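Long-range contacts in 4-phosphoerythronate dehydrogenase (Lactobacillus jensenii, PDB 4PRL), which probably oxidises 4-phospho-D-erythronate with NAD as coenzyme, as a member of the D-isomer-specific 2-hydroxyacid dehydrogenase family: residues I152-I157 against A174-Y179; I202-P207 against G236-T241. All coordinates share one frame; numbering follows the deposited sequence.

Contact 1: residues I152-I157 against A174-Y179; sequences IGVGHI and AYDVIY. With NAD (nicotinamide-adenine-dinucleotide), chain C.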
loop_
_atom_site.group_PDB
_atom_site.type_symbol
_atom_site.label_atom_id
_atom_site.label_comp_id
_atom_site.label_asym_id
_atom_site.label_seq_id
_atom_site.Cartn_x
_atom_site.Cartn_y
_atom_site.Cartn_z
ATOM N N ILE A 152 1.184 18.367 11.215
ATOM C CA ILE A 152 1.610 18.977 12.461
ATOM C C ILE A 152 1.080 18.120 13.589
ATOM O O ILE A 152 -0.121 18.106 13.877
ATOM C CB ILE A 152 1.051 20.391 12.590
ATOM C CG1 ILE A 152 1.463 21.224 11.369
ATOM C CG2 ILE A 152 1.510 21.019 13.890
ATOM C CD1 ILE A 152 2.945 21.171 11.097
ATOM N N GLY A 153 1.973 17.336 14.163
ATOM C CA GLY A 153 1.616 16.332 15.132
ATOM C C GLY A 153 1.344 15.061 14.369
ATOM O O GLY A 153 0.937 15.105 13.226
ATOM N N VAL A 154 1.531 13.921 15.004
ATOM C CA VAL A 154 1.190 12.668 14.373
ATOM C C VAL A 154 0.133 11.964 15.189
ATOM O O VAL A 154 -1.047 12.172 14.988
ATOM C CB VAL A 154 2.420 11.775 14.230
ATOM C CG1 VAL A 154 2.073 10.504 13.501
ATOM C CG2 VAL A 154 3.513 12.518 13.499
ATOM N N GLY A 155 0.564 11.147 16.130
ATOM C CA GLY A 155 -0.362 10.462 16.996
ATOM C C GLY A 155 -0.987 9.301 16.281
ATOM O O GLY A 155 -0.535 8.924 15.222
ATOM N N HIS A 156 -2.027 8.731 16.868
ATOM C CA HIS A 156 -2.719 7.611 16.260
ATOM C C HIS A 156 -3.374 7.970 14.940
ATOM O O HIS A 156 -3.326 7.210 14.002
ATOM C CB HIS A 156 -3.818 7.123 17.197
ATOM C CG HIS A 156 -3.321 6.429 18.421
ATOM N ND1 HIS A 156 -2.925 5.112 18.420
ATOM C CD2 HIS A 156 -3.194 6.857 19.696
ATOM C CE1 HIS A 156 -2.557 4.766 19.639
ATOM N NE2 HIS A 156 -2.708 5.807 20.431
ATOM N N ILE A 157 -4.049 9.108 14.925
ATOM C CA ILE A 157 -4.733 9.635 13.762
ATOM C C ILE A 157 -3.830 10.123 12.637
ATOM O O ILE A 157 -4.065 9.846 11.480
ATOM C CB ILE A 157 -5.697 10.738 14.212
ATOM C CG1 ILE A 157 -6.603 10.187 15.302
ATOM C CG2 ILE A 157 -6.500 11.276 13.050
ATOM C CD1 ILE A 157 -7.791 11.050 15.619
ATOM N N ALA A 174 6.187 15.138 8.470
ATOM C CA ALA A 174 5.505 15.355 9.740
ATOM C C ALA A 174 6.405 16.044 10.757
ATOM O O ALA A 174 7.603 15.734 10.851
ATOM C CB ALA A 174 5.005 14.031 10.313
ATOM N N TYR A 175 5.820 16.983 11.499
ATOM C CA TYR A 175 6.470 17.570 12.637
ATOM C C TYR A 175 5.829 16.994 13.870
ATOM O O TYR A 175 4.613 16.908 13.971
ATOM C CB TYR A 175 6.377 19.111 12.669
ATOM C CG TYR A 175 6.904 19.688 13.987
ATOM C CD1 TYR A 175 8.282 19.726 14.259
ATOM C CD2 TYR A 175 6.034 20.148 14.972
ATOM C CE1 TYR A 175 8.765 20.224 15.456
ATOM C CE2 TYR A 175 6.514 20.648 16.172
ATOM C CZ TYR A 175 7.875 20.681 16.414
ATOM O OH TYR A 175 8.355 21.165 17.618
ATOM N N ASP A 176 6.671 16.580 14.815
ATOM C CA ASP A 176 6.231 16.108 16.126
ATOM C C ASP A 176 7.325 16.369 17.162
ATOM O O ASP A 176 8.495 16.507 16.804
ATOM C CB ASP A 176 5.892 14.618 16.076
ATOM C CG ASP A 176 4.841 14.225 17.096
ATOM O OD1 ASP A 176 3.991 15.076 17.432
ATOM O OD2 ASP A 176 4.866 13.066 17.559
ATOM N N VAL A 177 6.958 16.431 18.441
ATOM C CA VAL A 177 7.956 16.613 19.484
ATOM C C VAL A 177 8.382 15.283 20.107
ATOM O O VAL A 177 9.231 15.271 20.987
ATOM C CB VAL A 177 7.497 17.628 20.567
ATOM C CG1 VAL A 177 7.402 19.023 19.961
ATOM C CG2 VAL A 177 6.168 17.221 21.194
ATOM N N ILE A 178 7.814 14.178 19.629
ATOM C CA ILE A 178 8.189 12.828 20.075
ATOM C C ILE A 178 8.479 11.939 18.855
ATOM O O ILE A 178 7.782 11.987 17.847
ATOM C CB ILE A 178 7.084 12.213 20.982
ATOM C CG1 ILE A 178 7.293 12.673 22.430
ATOM C CG2 ILE A 178 7.082 10.691 20.934
ATOM C CD1 ILE A 178 6.028 12.832 23.251
ATOM N N TYR A 179 9.512 11.121 18.977
ATOM C CA TYR A 179 9.984 10.257 17.898
ATOM C C TYR A 179 9.273 8.910 18.035
ATOM O O TYR A 179 9.168 8.384 19.137
ATOM C CB TYR A 179 11.521 10.096 18.004
ATOM C CG TYR A 179 12.091 9.074 17.067
ATOM C CD1 TYR A 179 12.065 9.288 15.694
ATOM C CD2 TYR A 179 12.652 7.879 17.541
ATOM C CE1 TYR A 179 12.559 8.352 14.807
ATOM C CE2 TYR A 179 13.161 6.940 16.654
ATOM C CZ TYR A 179 13.101 7.191 15.277
ATOM O OH TYR A 179 13.580 6.293 14.348
HETATM P PA NAD C . -2.706 12.082 20.199
HETATM O O1A NAD C . -3.086 12.686 21.520
HETATM O O2A NAD C . -2.723 10.593 20.026
HETATM O O5B NAD C . -1.264 12.638 19.775
HETATM C C5B NAD C . -1.144 13.904 19.120
HETATM C C4B NAD C . 0.292 14.177 18.690
HETATM O O4B NAD C . 0.544 15.579 18.655
HETATM C C3B NAD C . 1.263 13.597 19.689
HETATM O O3B NAD C . 2.013 12.561 19.087
HETATM C C2B NAD C . 2.216 14.703 20.024
HETATM O O2B NAD C . 3.518 14.201 19.788
HETATM C C1B NAD C . 1.895 15.805 19.036
HETATM N N9A NAD C . 2.209 17.136 19.631
HETATM C C8A NAD C . 2.253 17.408 20.943
HETATM N N7A NAD C . 2.607 18.690 21.171
HETATM C C5A NAD C . 2.815 19.266 19.989
HETATM C C6A NAD C . 3.209 20.602 19.521
HETATM N N6A NAD C . 3.464 21.604 20.386
HETATM N N1A NAD C . 3.311 20.803 18.202
HETATM C C2A NAD C . 3.068 19.825 17.333
HETATM N N3A NAD C . 2.711 18.592 17.692
HETATM C C4A NAD C . 2.564 18.245 18.981
HETATM O O3 NAD C . -3.628 12.793 19.095
HETATM P PN NAD C . -3.973 12.097 17.690
HETATM O O1N NAD C . -2.931 12.464 16.672
HETATM O O2N NAD C . -4.315 10.660 17.986
HETATM O O5D NAD C . -5.302 12.899 17.311
HETATM C C5D NAD C . -5.287 13.915 16.312
HETATM C C4D NAD C . -6.294 14.994 16.677
HETATM O O4D NAD C . -7.628 14.600 16.341
HETATM C C3D NAD C . -6.288 15.265 18.175
HETATM O O3D NAD C . -6.088 16.651 18.428
HETATM C C2D NAD C . -7.675 14.921 18.635
HETATM O O2D NAD C . -8.096 15.836 19.641
HETATM C C1D NAD C . -8.482 15.112 17.365
HETATM N N1N NAD C . -9.833 14.535 17.393
HETATM C C2N NAD C . -10.676 14.887 16.429
HETATM C C3N NAD C . -11.972 14.405 16.391
HETATM C C7N NAD C . -12.906 14.800 15.294
HETATM O O7N NAD C . -13.864 14.097 15.067
HETATM N N7N NAD C . -12.669 15.903 14.603
HETATM C C4N NAD C . -12.411 13.539 17.371
HETATM C C5N NAD C . -11.523 13.190 18.366
HETATM C C6N NAD C . -10.240 13.710 18.356
#

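Contact 2: residues I202-P207 against G236-T241; sequences ISLHTP and GELVDT. With NAD (nicotinamide-adenine-dinucleotide), chain C.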
loop_
_atom_site.group_PDB
_atom_site.type_symbol
_atom_site.label_atom_id
_atom_site.label_comp_id
_atom_site.label_asym_id
_atom_site.label_seq_id
_atom_site.Cartn_x
_atom_site.Cartn_y
_atom_site.Cartn_z
ATOM N N ILE A 202 -1.894 20.322 4.296
ATOM C CA ILE A 202 -1.466 20.361 5.688
ATOM C C ILE A 202 -2.591 19.896 6.580
ATOM O O ILE A 202 -3.695 20.475 6.554
ATOM C CB ILE A 202 -1.092 21.781 6.120
ATOM C CG1 ILE A 202 0.240 22.207 5.493
ATOM C CG2 ILE A 202 -0.987 21.867 7.637
ATOM C CD1 ILE A 202 0.345 23.702 5.294
ATOM N N SER A 203 -2.303 18.882 7.394
ATOM C CA SER A 203 -3.295 18.369 8.308
ATOM C C SER A 203 -2.777 18.366 9.741
ATOM O O SER A 203 -1.702 17.826 10.008
ATOM C CB SER A 203 -3.724 16.971 7.879
ATOM O OG SER A 203 -4.946 16.608 8.480
ATOM N N LEU A 204 -3.589 18.948 10.642
ATOM C CA LEU A 204 -3.268 19.161 12.055
ATOM C C LEU A 204 -3.697 17.997 12.924
ATOM O O LEU A 204 -4.829 17.529 12.818
ATOM C CB LEU A 204 -4.018 20.368 12.555
ATOM C CG LEU A 204 -3.913 21.651 11.747
ATOM C CD1 LEU A 204 -4.694 22.733 12.476
ATOM C CD2 LEU A 204 -2.475 22.092 11.562
ATOM N N HIS A 205 -2.803 17.558 13.803
ATOM C CA HIS A 205 -3.066 16.411 14.668
ATOM C C HIS A 205 -2.384 16.579 16.047
ATOM O O HIS A 205 -1.850 15.627 16.664
ATOM C CB HIS A 205 -2.659 15.125 13.933
ATOM C CG HIS A 205 -3.410 14.929 12.656
ATOM N ND1 HIS A 205 -4.712 14.491 12.626
ATOM C CD2 HIS A 205 -3.079 15.209 11.375
ATOM C CE1 HIS A 205 -5.143 14.479 11.378
ATOM N NE2 HIS A 205 -4.170 14.908 10.599
ATOM N N THR A 206 -2.494 17.822 16.518
ATOM C CA THR A 206 -1.814 18.338 17.686
ATOM C C THR A 206 -2.856 18.554 18.757
ATOM O O THR A 206 -3.912 19.142 18.493
ATOM C CB THR A 206 -1.144 19.681 17.340
ATOM O OG1 THR A 206 0.168 19.427 16.824
ATOM C CG2 THR A 206 -1.043 20.599 18.541
ATOM N N PRO A 207 -2.570 18.095 19.982
ATOM C CA PRO A 207 -3.565 18.287 21.011
ATOM C C PRO A 207 -3.659 19.770 21.329
ATOM O O PRO A 207 -2.687 20.501 21.151
ATOM C CB PRO A 207 -2.999 17.493 22.179
ATOM C CG PRO A 207 -1.529 17.601 22.006
ATOM C CD PRO A 207 -1.304 17.581 20.527
ATOM N N GLY A 236 -10.637 22.966 16.914
ATOM C CA GLY A 236 -10.833 24.265 16.285
ATOM C C GLY A 236 -9.869 25.333 16.749
ATOM O O GLY A 236 -9.389 26.126 15.947
ATOM N N GLU A 237 -9.576 25.331 18.046
ATOM C CA GLU A 237 -8.804 26.385 18.673
ATOM C C GLU A 237 -7.331 26.365 18.245
ATOM O O GLU A 237 -6.564 27.291 18.551
ATOM C CB GLU A 237 -8.902 26.261 20.201
ATOM C CG GLU A 237 -10.277 26.586 20.775
ATOM C CD GLU A 237 -11.285 25.438 20.730
ATOM O OE1 GLU A 237 -10.918 24.284 20.362
ATOM O OE2 GLU A 237 -12.465 25.711 21.074
ATOM N N LEU A 238 -6.923 25.306 17.551
ATOM C CA LEU A 238 -5.604 25.281 16.918
ATOM C C LEU A 238 -5.473 26.354 15.840
ATOM O O LEU A 238 -4.382 26.805 15.571
ATOM C CB LEU A 238 -5.322 23.909 16.306
ATOM C CG LEU A 238 -5.325 22.701 17.250
ATOM C CD1 LEU A 238 -5.253 21.413 16.435
ATOM C CD2 LEU A 238 -4.171 22.781 18.231
ATOM N N VAL A 239 -6.582 26.768 15.239
ATOM C CA VAL A 239 -6.562 27.707 14.110
ATOM C C VAL A 239 -7.229 29.053 14.447
ATOM O O VAL A 239 -8.243 29.108 15.123
ATOM C CB VAL A 239 -7.248 27.059 12.896
ATOM C CG1 VAL A 239 -7.301 28.009 11.719
ATOM C CG2 VAL A 239 -6.540 25.755 12.525
ATOM N N ASP A 240 -6.629 30.146 14.005
ATOM C CA ASP A 240 -7.202 31.465 14.211
ATOM C C ASP A 240 -8.173 31.659 13.073
ATOM O O ASP A 240 -7.755 31.883 11.937
ATOM C CB ASP A 240 -6.080 32.519 14.167
ATOM C CG ASP A 240 -6.586 33.965 14.229
ATOM O OD1 ASP A 240 -7.732 34.275 13.836
ATOM O OD2 ASP A 240 -5.787 34.817 14.654
ATOM N N THR A 241 -9.461 31.584 13.368
ATOM C CA THR A 241 -10.482 31.613 12.315
ATOM C C THR A 241 -10.466 32.882 11.462
ATOM O O THR A 241 -10.743 32.836 10.262
ATOM C CB THR A 241 -11.912 31.457 12.872
ATOM O OG1 THR A 241 -11.969 30.388 13.821
ATOM C CG2 THR A 241 -12.891 31.156 11.751
HETATM P PA NAD C . -2.706 12.082 20.199
HETATM O O1A NAD C . -3.086 12.686 21.520
HETATM O O2A NAD C . -2.723 10.593 20.026
HETATM O O5B NAD C . -1.264 12.638 19.775
HETATM C C5B NAD C . -1.144 13.904 19.120
HETATM C C4B NAD C . 0.292 14.177 18.690
HETATM O O4B NAD C . 0.544 15.579 18.655
HETATM C C3B NAD C . 1.263 13.597 19.689
HETATM O O3B NAD C . 2.013 12.561 19.087
HETATM C C2B NAD C . 2.216 14.703 20.024
HETATM O O2B NAD C . 3.518 14.201 19.788
HETATM C C1B NAD C . 1.895 15.805 19.036
HETATM N N9A NAD C . 2.209 17.136 19.631
HETATM C C8A NAD C . 2.253 17.408 20.943
HETATM N N7A NAD C . 2.607 18.690 21.171
HETATM C C5A NAD C . 2.815 19.266 19.989
HETATM C C6A NAD C . 3.209 20.602 19.521
HETATM N N6A NAD C . 3.464 21.604 20.386
HETATM N N1A NAD C . 3.311 20.803 18.202
HETATM C C2A NAD C . 3.068 19.825 17.333
HETATM N N3A NAD C . 2.711 18.592 17.692
HETATM C C4A NAD C . 2.564 18.245 18.981
HETATM O O3 NAD C . -3.628 12.793 19.095
HETATM P PN NAD C . -3.973 12.097 17.690
HETATM O O1N NAD C . -2.931 12.464 16.672
HETATM O O2N NAD C . -4.315 10.660 17.986
HETATM O O5D NAD C . -5.302 12.899 17.311
HETATM C C5D NAD C . -5.287 13.915 16.312
HETATM C C4D NAD C . -6.294 14.994 16.677
HETATM O O4D NAD C . -7.628 14.600 16.341
HETATM C C3D NAD C . -6.288 15.265 18.175
HETATM O O3D NAD C . -6.088 16.651 18.428
HETATM C C2D NAD C . -7.675 14.921 18.635
HETATM O O2D NAD C . -8.096 15.836 19.641
HETATM C C1D NAD C . -8.482 15.112 17.365
HETATM N N1N NAD C . -9.833 14.535 17.393
HETATM C C2N NAD C . -10.676 14.887 16.429
HETATM C C3N NAD C . -11.972 14.405 16.391
HETATM C C7N NAD C . -12.906 14.800 15.294
HETATM O O7N NAD C . -13.864 14.097 15.067
HETATM N N7N NAD C . -12.669 15.903 14.603
HETATM C C4N NAD C . -12.411 13.539 17.371
HETATM C C5N NAD C . -11.523 13.190 18.366
HETATM C C6N NAD C . -10.240 13.710 18.356
#

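Contact 1: residues I152-I157 against A174-Y179
The Tyr175 ring, rooted beside Ile152, meets the adenine at its edge: C2A of NAD lies near the ring plane, 3.7 Å from CE2, while Tyr175 CB packs on CD1 of Ile152 (4.3 Å). With CG anti to the backbone N (chi1 172°), the ring is carried past Ile152 so that its CD2-CE2 edge meets C2A, which also sits 4.0 Å from Ile152 CG2. The imidazole of His156 stands obliquely to the diphosphate oxygen O2A.

Ile152 and Tyr175 form a parallel bridge, and Gly153 N donates a hydrogen bond to Tyr175 O (2.7 Å, N-H...O 151°). This is the first beta-alpha-beta unit of a Rossmann domain: strand 148-152, a glycine-rich turn consistent with GxGxxG, helix 155-167 and strand 171-175. Gly153 has no side chain to stand against the adenosine ribose, and the amides of His156 and Ile157 make weak bonds to phosphate O2N. Val154 CG2 packs on Ala174 CB (3.8 Å), and the Val154 side chain crosses that of Asp176 at about a right angle.

The Asp176 carboxylate accepts the ribose hydroxyl O2B at OD1, whose place is less sure, and O3B weakly at OD2 (3.3 Å). An acid just after the second strand is the usual mark of NAD-preferring Rossmann folds and would probably disfavour a 2'-phosphate. An asparagine in its place would probably weaken the grip on both hydroxyls and lose that charge.

Contact 2: residues I202-P207 against G236-T241
Leu204 and Val239 meet by their methyl tips, CD1 of the leucine lying 3.5 Å from CG2 of the valine, the two side chains crossing at about a right angle. The same Leu204 CD1 reaches CB of Leu238 (4.1 Å), past which its side chain slides in the opposite direction. Leu204 has CG beside its backbone N (chi1 -51°) and an extended end (chi2 -177°), which sends CD1 to both residues. These three buried aliphatic side chains make the tight part of the contact.

Toward the coenzyme the packing changes character. Leu238 lays its branched end on Thr206: CD2 is 3.8 Å from CG2, and CD1 lies against the Thr206 carbonyl oxygen, which also takes a weak bond from the nicotinamide ribose hydroxyl O3D. Beyond it the contact thins to a graze at partly exposed Pro207, whose O stands 4.0 Å from Leu238 CD2.

The residues just past strand 201-204 line the NAD site: Thr206 OG1, weakly bonded to Ile152 O, lies 2.8 Å from NAD N3A. His205, whose CB points away from 236-241, donates from NE2 to Ser203 OG (2.8 Å), tilted 35° out of the ring plane, and its ring edge faces C5D of NAD. Asp240 OD1 caps helix 241-249.

Strand 201-204 runs between strands 148-152 and 229-232 of the parallel Rossmann sheet; the loop 236-241, between strand 229-232 and helix 241-249, packs by Leu238 and Val239 on the end of strand 201-204 and the residues after it, Leu204 and Val239 both touching Asn232 of strand 229-232.

How the contacts relate
From the N terminus the chain first meets contact 1, where strand 148-152 turns into helix 155-167 and comes back as strand 171-175; the loop closed spans 16 residues, mostly helix. Contact 2 begins afterwards, at strand 201-204, and closes a longer loop through helix 218-223 and strand 229-232. The two therefore follow in series, neither nested nor crossed. They join inside the sheet, where strands 148-152 and 201-204 are neighbours: Ile152 probably bonds through its backbone to Ser203 and His205. Contact 1 joins neighbouring strands 148-152 and 171-175 at the adenosine end of NAD, and contact 2 links the next strand to the loop before helix 241-249, with NAD touching both.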